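Side-chain contacts in UBP3-associated protein BRE5 (Saccharomyces cerevisiae, PDB 2QIY), which works with the ubiquitin protease UBP3 in de-ubiquitination, a step that leads to mono-ubiquitination of Sec23, and is represented here by its N-terminal NTF2-like domain: residues Phe16-Asn21 / Phe126-Ser131; Asp58-Val63 / Pro118-Cys123. One frame throughout, in Å; residues are numbered along the deposited sequence.

Interaction 1 (Phe16-Asn21 / Phe126-Ser131)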
ATOM      1  N   PHE A  16       2.150 -15.308   3.001  1.00 28.79           N
ATOM      2  CA  PHE A  16       0.797 -15.791   2.803  1.00 29.66           C
ATOM      3  C   PHE A  16       0.206 -16.281   4.126  1.00 28.83           C
ATOM      4  O   PHE A  16      -0.935 -15.920   4.464  1.00 29.11           O
ATOM      5  CB  PHE A  16       0.752 -16.874   1.729  1.00 30.87           C
ATOM      6  CG  PHE A  16      -0.637 -17.295   1.364  1.00 34.10           C
ATOM      7  CD1 PHE A  16      -1.333 -16.636   0.356  1.00 36.63           C
ATOM      8  CD2 PHE A  16      -1.250 -18.364   2.027  1.00 37.86           C
ATOM      9  CE1 PHE A  16      -2.629 -17.031   0.007  1.00 38.26           C
ATOM     10  CE2 PHE A  16      -2.544 -18.772   1.689  1.00 39.27           C
ATOM     11  CZ  PHE A  16      -3.237 -18.103   0.676  1.00 37.80           C
ATOM     12  N   ALA A  17       0.997 -17.045   4.885  1.00 28.22           N
ATOM     13  CA  ALA A  17       0.594 -17.522   6.214  1.00 26.70           C
ATOM     14  C   ALA A  17       0.362 -16.363   7.170  1.00 26.11           C
ATOM     15  O   ALA A  17      -0.626 -16.359   7.916  1.00 25.41           O
ATOM     16  CB  ALA A  17       1.624 -18.498   6.794  1.00 27.19           C
ATOM     17  N   PHE A  18       1.260 -15.382   7.146  1.00 24.79           N
ATOM     18  CA  PHE A  18       1.099 -14.219   8.005  1.00 24.20           C
ATOM     19  C   PHE A  18      -0.250 -13.542   7.799  1.00 24.34           C
ATOM     20  O   PHE A  18      -0.963 -13.236   8.764  1.00 23.75           O
ATOM     21  CB  PHE A  18       2.194 -13.165   7.807  1.00 23.93           C
ATOM     22  CG  PHE A  18       1.863 -11.896   8.503  1.00 23.57           C
ATOM     23  CD1 PHE A  18       1.288 -10.840   7.807  1.00 23.71           C
ATOM     24  CD2 PHE A  18       1.997 -11.804   9.889  1.00 25.01           C
ATOM     25  CE1 PHE A  18       0.896  -9.678   8.475  1.00 21.64           C
ATOM     26  CE2 PHE A  18       1.603 -10.648  10.577  1.00 23.44           C
ATOM     27  CZ  PHE A  18       1.052  -9.576   9.860  1.00 23.03           C
ATOM     28  N   LEU A  19      -0.587 -13.271   6.543  1.00 24.41           N
ATOM     29  CA  LEU A  19      -1.799 -12.512   6.247  1.00 25.13           C
ATOM     30  C   LEU A  19      -3.017 -13.331   6.621  1.00 25.26           C
ATOM     31  O   LEU A  19      -3.956 -12.819   7.233  1.00 25.39           O
ATOM     32  CB  LEU A  19      -1.852 -12.176   4.764  1.00 24.32           C
ATOM     33  CG  LEU A  19      -1.460 -10.830   4.141  1.00 28.23           C
ATOM     34  CD1 LEU A  19      -0.996  -9.706   5.080  1.00 23.38           C
ATOM     35  CD2 LEU A  19      -0.636 -10.992   2.893  1.00 25.16           C
ATOM     36  N   GLN A  20      -3.007 -14.612   6.255  1.00 25.94           N
ATOM     37  CA  GLN A  20      -4.163 -15.455   6.568  1.00 27.77           C
ATOM     38  C   GLN A  20      -4.372 -15.529   8.079  1.00 27.52           C
ATOM     39  O   GLN A  20      -5.488 -15.329   8.558  1.00 27.89           O
ATOM     40  CB  GLN A  20      -4.065 -16.839   5.908  1.00 27.64           C
ATOM     41  CG  GLN A  20      -5.460 -17.433   5.686  1.00 30.92           C
ATOM     42  CD  GLN A  20      -5.484 -18.666   4.787  1.00 30.50           C
ATOM     43  OE1 GLN A  20      -4.481 -19.049   4.186  1.00 33.26           O
ATOM     44  NE2 GLN A  20      -6.655 -19.293   4.695  1.00 35.52           N
ATOM     45  N   ASN A  21      -3.288 -15.741   8.824  1.00 27.63           N
ATOM     46  CA  ASN A  21      -3.343 -15.787  10.293  1.00 28.14           C
ATOM     47  C   ASN A  21      -3.800 -14.484  10.963  1.00 27.60           C
ATOM     48  O   ASN A  21      -4.604 -14.514  11.905  1.00 27.58           O
ATOM     49  CB  ASN A  21      -2.010 -16.260  10.876  1.00 28.73           C
ATOM     50  CG  ASN A  21      -1.723 -17.728  10.562  1.00 30.23           C
ATOM     51  OD1 ASN A  21      -2.644 -18.523  10.352  1.00 33.12           O
ATOM     52  ND2 ASN A  21      -0.446 -18.087  10.523  1.00 30.48           N
ATOM     53  N   PHE A 126       2.445  -4.020   6.015  1.00 19.95           N
ATOM     54  CA  PHE A 126       3.033  -4.497   7.277  1.00 20.47           C
ATOM     55  C   PHE A 126       4.543  -4.547   7.195  1.00 20.90           C
ATOM     56  O   PHE A 126       5.115  -4.769   6.111  1.00 20.45           O
ATOM     57  CB  PHE A 126       2.615  -5.941   7.512  1.00 20.90           C
ATOM     58  CG  PHE A 126       1.132  -6.154   7.531  1.00 20.80           C
ATOM     59  CD1 PHE A 126       0.441  -6.406   6.335  1.00 22.72           C
ATOM     60  CD2 PHE A 126       0.425  -6.147   8.747  1.00 21.32           C
ATOM     61  CE1 PHE A 126      -0.936  -6.626   6.356  1.00 23.79           C
ATOM     62  CE2 PHE A 126      -0.953  -6.398   8.762  1.00 21.84           C
ATOM     63  CZ  PHE A 126      -1.620  -6.627   7.562  1.00 21.87           C
ATOM     64  N   ILE A 127       5.194  -4.383   8.345  1.00 20.05           N
ATOM     65  CA  ILE A 127       6.613  -4.732   8.475  1.00 20.76           C
ATOM     66  C   ILE A 127       6.735  -5.764   9.593  1.00 20.77           C
ATOM     67  O   ILE A 127       6.205  -5.555  10.693  1.00 20.59           O
ATOM     68  CB  ILE A 127       7.526  -3.516   8.778  1.00 20.49           C
ATOM     69  CG1 ILE A 127       7.480  -2.537   7.613  1.00 23.16           C
ATOM     70  CG2 ILE A 127       8.991  -3.988   8.993  1.00 21.92           C
ATOM     71  CD1 ILE A 127       8.138  -3.054   6.415  1.00 32.28           C
ATOM     72  N   LEU A 128       7.379  -6.878   9.271  1.00 20.49           N
ATOM     73  CA  LEU A 128       7.628  -7.982  10.200  1.00 20.59           C
ATOM     74  C   LEU A 128       9.103  -7.992  10.578  1.00 21.32           C
ATOM     75  O   LEU A 128       9.987  -8.004   9.711  1.00 21.14           O
ATOM     76  CB  LEU A 128       7.267  -9.330   9.566  1.00 21.06           C
ATOM     77  CG  LEU A 128       5.870  -9.461   8.953  1.00 23.09           C
ATOM     78  CD1 LEU A 128       5.644 -10.917   8.602  1.00 24.27           C
ATOM     79  CD2 LEU A 128       4.803  -8.962   9.921  1.00 25.25           C
ATOM     80  N   LEU A 129       9.355  -8.021  11.882  1.00 21.85           N
ATOM     81  CA  LEU A 129      10.711  -8.027  12.414  1.00 23.03           C
ATOM     82  C   LEU A 129      10.995  -9.392  13.074  1.00 24.23           C
ATOM     83  O   LEU A 129      10.242  -9.827  13.939  1.00 23.32           O
ATOM     84  CB  LEU A 129      10.832  -6.913  13.457  1.00 22.85           C
ATOM     85  CG  LEU A 129      12.165  -6.813  14.211  1.00 23.97           C
ATOM     86  CD1 LEU A 129      13.223  -6.209  13.333  1.00 25.83           C
ATOM     87  CD2 LEU A 129      11.965  -5.961  15.448  1.00 24.05           C
ATOM     88  N   PRO A 130      12.093 -10.064  12.691  1.00 25.76           N
ATOM     89  CA  PRO A 130      12.270 -11.400  13.284  1.00 27.64           C
ATOM     90  C   PRO A 130      12.551 -11.335  14.784  1.00 29.70           C
ATOM     91  O   PRO A 130      13.088 -10.342  15.272  1.00 30.22           O
ATOM     92  CB  PRO A 130      13.477 -11.979  12.535  1.00 28.47           C
ATOM     93  CG  PRO A 130      14.179 -10.800  11.909  1.00 27.10           C
ATOM     94  CD  PRO A 130      13.189  -9.681  11.780  1.00 25.70           C
ATOM     95  N   SER A 131      12.154 -12.376  15.506  1.00 31.76           N
ATOM     96  CA  SER A 131      12.408 -12.468  16.946  1.00 33.83           C
ATOM     97  C   SER A 131      13.909 -12.483  17.249  1.00 34.20           C
ATOM     98  O   SER A 131      14.687 -13.210  16.612  1.00 35.57           O
ATOM     99  CB  SER A 131      11.757 -13.730  17.517  1.00 34.01           C
ATOM    100  OG  SER A 131      12.129 -14.869  16.754  1.00 36.32           O
TER

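Interaction 2 (Asp58-Val63 / Pro118-Cys123)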
ATOM      1  N   ASP A  58     -17.298   5.563   0.185  1.00 27.88           N
ATOM      2  CA  ASP A  58     -16.682   4.292  -0.125  1.00 27.69           C
ATOM      3  C   ASP A  58     -15.262   4.234   0.410  1.00 26.18           C
ATOM      4  O   ASP A  58     -14.494   3.345   0.061  1.00 26.26           O
ATOM      5  CB  ASP A  58     -16.789   3.971  -1.612  1.00 27.54           C
ATOM      6  CG  ASP A  58     -15.870   4.819  -2.480  1.00 29.04           C
ATOM      7  OD1 ASP A  58     -15.680   4.410  -3.644  1.00 30.26           O
ATOM      8  OD2 ASP A  58     -15.329   5.852  -2.004  1.00 29.06           O
ATOM      9  N   VAL A  59     -14.925   5.187   1.283  1.00 25.95           N
ATOM     10  CA  VAL A  59     -13.723   5.054   2.101  1.00 25.07           C
ATOM     11  C   VAL A  59     -14.064   5.235   3.583  1.00 24.18           C
ATOM     12  O   VAL A  59     -15.128   5.765   3.938  1.00 24.25           O
ATOM     13  CB  VAL A  59     -12.608   6.054   1.709  1.00 25.41           C
ATOM     14  CG1 VAL A  59     -12.151   5.836   0.262  1.00 24.61           C
ATOM     15  CG2 VAL A  59     -13.064   7.516   1.950  1.00 24.06           C
ATOM     16  N   LEU A  60     -13.161   4.783   4.441  1.00 23.80           N
ATOM     17  CA  LEU A  60     -13.348   4.962   5.873  1.00 23.20           C
ATOM     18  C   LEU A  60     -12.138   5.687   6.410  1.00 23.24           C
ATOM     19  O   LEU A  60     -11.034   5.537   5.857  1.00 23.25           O
ATOM     20  CB  LEU A  60     -13.464   3.613   6.585  1.00 22.55           C
ATOM     21  CG  LEU A  60     -14.667   2.767   6.150  1.00 23.68           C
ATOM     22  CD1 LEU A  60     -14.486   1.382   6.682  1.00 23.66           C
ATOM     23  CD2 LEU A  60     -15.982   3.352   6.620  1.00 24.74           C
ATOM     24  N   PRO A  61     -12.325   6.439   7.503  1.00 23.28           N
ATOM     25  CA  PRO A  61     -11.195   7.129   8.118  1.00 22.89           C
ATOM     26  C   PRO A  61     -10.368   6.155   8.950  1.00 22.02           C
ATOM     27  O   PRO A  61     -10.848   5.072   9.325  1.00 22.43           O
ATOM     28  CB  PRO A  61     -11.871   8.162   9.030  1.00 23.34           C
ATOM     29  CG  PRO A  61     -13.156   7.491   9.429  1.00 23.78           C
ATOM     30  CD  PRO A  61     -13.593   6.710   8.211  1.00 24.02           C
ATOM     31  N   THR A  62      -9.129   6.534   9.232  1.00 20.69           N
ATOM     32  CA  THR A  62      -8.260   5.713  10.071  1.00 20.50           C
ATOM     33  C   THR A  62      -7.735   6.513  11.248  1.00 21.10           C
ATOM     34  O   THR A  62      -7.870   7.743  11.297  1.00 20.08           O
ATOM     35  CB  THR A  62      -7.069   5.128   9.271  1.00 20.58           C
ATOM     36  OG1 THR A  62      -6.351   6.219   8.680  1.00 20.58           O
ATOM     37  CG2 THR A  62      -7.593   4.182   8.181  1.00 21.08           C
ATOM     38  N   VAL A  63      -7.123   5.803  12.183  1.00 20.73           N
ATOM     39  CA  VAL A  63      -6.614   6.400  13.399  1.00 20.54           C
ATOM     40  C   VAL A  63      -5.255   5.750  13.725  1.00 20.11           C
ATOM     41  O   VAL A  63      -5.069   4.547  13.471  1.00 21.25           O
ATOM     42  CB  VAL A  63      -7.613   6.201  14.597  1.00 21.38           C
ATOM     43  CG1 VAL A  63      -7.950   4.706  14.853  1.00 21.67           C
ATOM     44  CG2 VAL A  63      -7.061   6.857  15.844  1.00 23.40           C
ATOM     45  N   PRO A 118     -21.449  -2.703   2.851  1.00 21.14           N
ATOM     46  CA  PRO A 118     -20.839  -2.773   1.518  1.00 20.50           C
ATOM     47  C   PRO A 118     -19.331  -2.967   1.618  1.00 19.74           C
ATOM     48  O   PRO A 118     -18.746  -2.827   2.701  1.00 19.88           O
ATOM     49  CB  PRO A 118     -21.127  -1.402   0.904  1.00 21.68           C
ATOM     50  CG  PRO A 118     -21.410  -0.521   2.062  1.00 23.80           C
ATOM     51  CD  PRO A 118     -21.960  -1.351   3.162  1.00 22.02           C
ATOM     52  N   VAL A 119     -18.701  -3.247   0.477  1.00 18.34           N
ATOM     53  CA  VAL A 119     -17.240  -3.365   0.440  1.00 18.78           C
ATOM     54  C   VAL A 119     -16.553  -1.983   0.383  1.00 20.03           C
ATOM     55  O   VAL A 119     -17.153  -0.968  -0.015  1.00 19.89           O
ATOM     56  CB  VAL A 119     -16.746  -4.155  -0.771  1.00 19.30           C
ATOM     57  CG1 VAL A 119     -17.250  -5.602  -0.687  1.00 19.30           C
ATOM     58  CG2 VAL A 119     -17.211  -3.472  -2.093  1.00 19.41           C
ATOM     59  N   TYR A 120     -15.275  -2.006   0.775  1.00 19.89           N
ATOM     60  CA  TYR A 120     -14.374  -0.873   0.692  1.00 21.08           C
ATOM     61  C   TYR A 120     -13.042  -1.404   0.180  1.00 21.25           C
ATOM     62  O   TYR A 120     -12.515  -2.400   0.723  1.00 21.53           O
ATOM     63  CB  TYR A 120     -14.134  -0.311   2.083  1.00 22.48           C
ATOM     64  CG  TYR A 120     -15.375   0.185   2.771  1.00 20.81           C
ATOM     65  CD1 TYR A 120     -16.220  -0.688   3.442  1.00 20.50           C
ATOM     66  CD2 TYR A 120     -15.699   1.540   2.741  1.00 22.26           C
ATOM     67  CE1 TYR A 120     -17.365  -0.239   4.103  1.00 21.07           C
ATOM     68  CE2 TYR A 120     -16.822   2.018   3.386  1.00 26.53           C
ATOM     69  CZ  TYR A 120     -17.672   1.114   4.067  1.00 22.50           C
ATOM     70  OH  TYR A 120     -18.820   1.564   4.688  1.00 26.45           O
ATOM     71  N   LYS A 121     -12.493  -0.764  -0.844  1.00 22.00           N
ATOM     72  CA  LYS A 121     -11.205  -1.185  -1.415  1.00 21.79           C
ATOM     73  C   LYS A 121     -10.142  -0.753  -0.448  1.00 21.43           C
ATOM     74  O   LYS A 121     -10.262   0.328   0.132  1.00 22.06           O
ATOM     75  CB  LYS A 121     -10.932  -0.453  -2.710  1.00 23.35           C
ATOM     76  CG  LYS A 121     -11.636  -1.033  -3.917  1.00 28.58           C
ATOM     77  CD  LYS A 121     -10.808  -0.610  -5.149  1.00 31.90           C
ATOM     78  CE  LYS A 121     -10.961  -1.583  -6.321  1.00 30.10           C
ATOM     79  NZ  LYS A 121     -10.618  -2.991  -6.037  1.00 30.86           N
ATOM     80  N   PHE A 122      -9.105  -1.567  -0.262  1.00 20.42           N
ATOM     81  CA  PHE A 122      -8.045  -1.161   0.671  1.00 20.57           C
ATOM     82  C   PHE A 122      -6.690  -1.638   0.206  1.00 21.17           C
ATOM     83  O   PHE A 122      -6.567  -2.575  -0.582  1.00 21.40           O
ATOM     84  CB  PHE A 122      -8.310  -1.758   2.067  1.00 21.37           C
ATOM     85  CG  PHE A 122      -7.980  -3.238   2.164  1.00 18.99           C
ATOM     86  CD1 PHE A 122      -6.707  -3.632   2.595  1.00 21.65           C
ATOM     87  CD2 PHE A 122      -8.894  -4.215   1.779  1.00 22.17           C
ATOM     88  CE1 PHE A 122      -6.360  -4.963   2.675  1.00 23.01           C
ATOM     89  CE2 PHE A 122      -8.566  -5.551   1.862  1.00 24.07           C
ATOM     90  CZ  PHE A 122      -7.290  -5.940   2.311  1.00 24.33           C
ATOM     91  N   CYS A 123      -5.670  -0.957   0.718  1.00 21.75           N
ATOM     92  CA  CYS A 123      -4.317  -1.460   0.689  1.00 24.46           C
ATOM     93  C   CYS A 123      -3.802  -1.458   2.127  1.00 22.86           C
ATOM     94  O   CYS A 123      -4.075  -0.540   2.920  1.00 22.15           O
ATOM     95  CB  CYS A 123      -3.477  -0.589  -0.208  1.00 25.46           C
ATOM     96  SG  CYS A 123      -3.479   1.146   0.078  1.00 41.99           S
TER
HETATM   97  O   HOH W   1     -13.734   1.569  -1.887  1.00 22.49           O

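Interaction 1 (Phe16-Asn21 / Phe126-Ser131)
Phe18 drives the rim of its ring onto the face of Phe126, while one of its own faces is overlaid by a methyl group of Leu128. The contact is a worked example of how the NTF2 fold builds its core: helix 11-28 lies across the curved sheet, here over strand 120-130, with short-segment axes 11.5 Å apart and running at 113° to each other, so long side chains must fill the space between the two backbones. The two rings form a T-shaped (edge-to-face) pair, with centroids 5.0 Å apart and planes at 76°. Phe18 CE1 is the atom that lands over the middle of the Phe126 ring, 3.6 Å from Phe126 CD2. Phe18 can reach this far because its CG is anti to the backbone N (chi1 169°), which carries the ring out from the helix toward the strand. Against the face of Phe18, Leu128 CD2 makes a CH-pi contact, 3.9 Å from the ring centroid, and the other methyl, Leu128 CD1, lies near Phe18 CG. One phenylalanine thus offers its edge to one strand residue and its face to the next residue on the same side of the strand. Tyr22, one turn further along the helix, adds a second edge-to-face partner to Phe126, and Ile139 of the neighbouring strand also packs on Phe18. Replacing Phe126 by an alanine is likely to open a gap beneath the helix, leaving the edge of Phe18 without its aromatic face and Tyr22 without its partner ring. The end of Leu19 also comes in obliquely to Phe126, though its modelled rotamer and very close approach are doubtful; the sounder detail is Phe18 CZ, 3.7 Å from Phe126 CD2.

Interaction 2 (Asp58-Val63 / Pro118-Cys123)
Tyr120 is the first residue of segment 118-123 to meet the other segment, and its ring is approached both over a face and at an edge. Leu60 lies over the face: its CD1 sits almost on the ring normal, 3° off, and 3.9 Å from the centroid of Tyr120. Leu60 CG and CD2 spread toward the CE2 side, with CG 3.6 Å from Tyr120 CE2, and the two side chains cross at about a right angle. At the edge, close to the ring plane, the carbonyl oxygen of Asp58 approaches Tyr120 CD2 at 3.4 Å. With CG anti to its carbonyl carbon (chi1 -61°), Tyr120 projects its ring toward the loop, and a basic side chain of another protein's chain makes a cation-pi contact with it. At Lys121 the link becomes polar: a water donates to Asp58 O at 2.7 Å and accepts from Lys121 N at 2.8 Å. The carboxylate of Asp58 turns to Ser148 and Asn149 instead, while Lys121 NZ forms a salt bridge with Glu111. The arrangement belongs to the NTF2-like domain, where the loop leading into strand 62-66, outermost within this chain, lies against the start of a central strand of the sheet.

In the fold
Strand 120-130 serves both contacts, a small illustration of how one long strand can carry separate contacts near its two ends. Interaction 2 joins its beginning to the loop before strand 62-66, and interaction 1 packs its far end under helix 11-28. Their centres are about 22 Å apart, on opposite sides of the chain's centre, interaction 2 about 13 Å and interaction 1 about 10 Å from it. In sequence, interaction 2 is nested within the loop closed by interaction 1. The strand also reaches the second subunit, through Ile127, which packs on Ile127 of that chain, and through Cys123, which packs on Met107 of that chain.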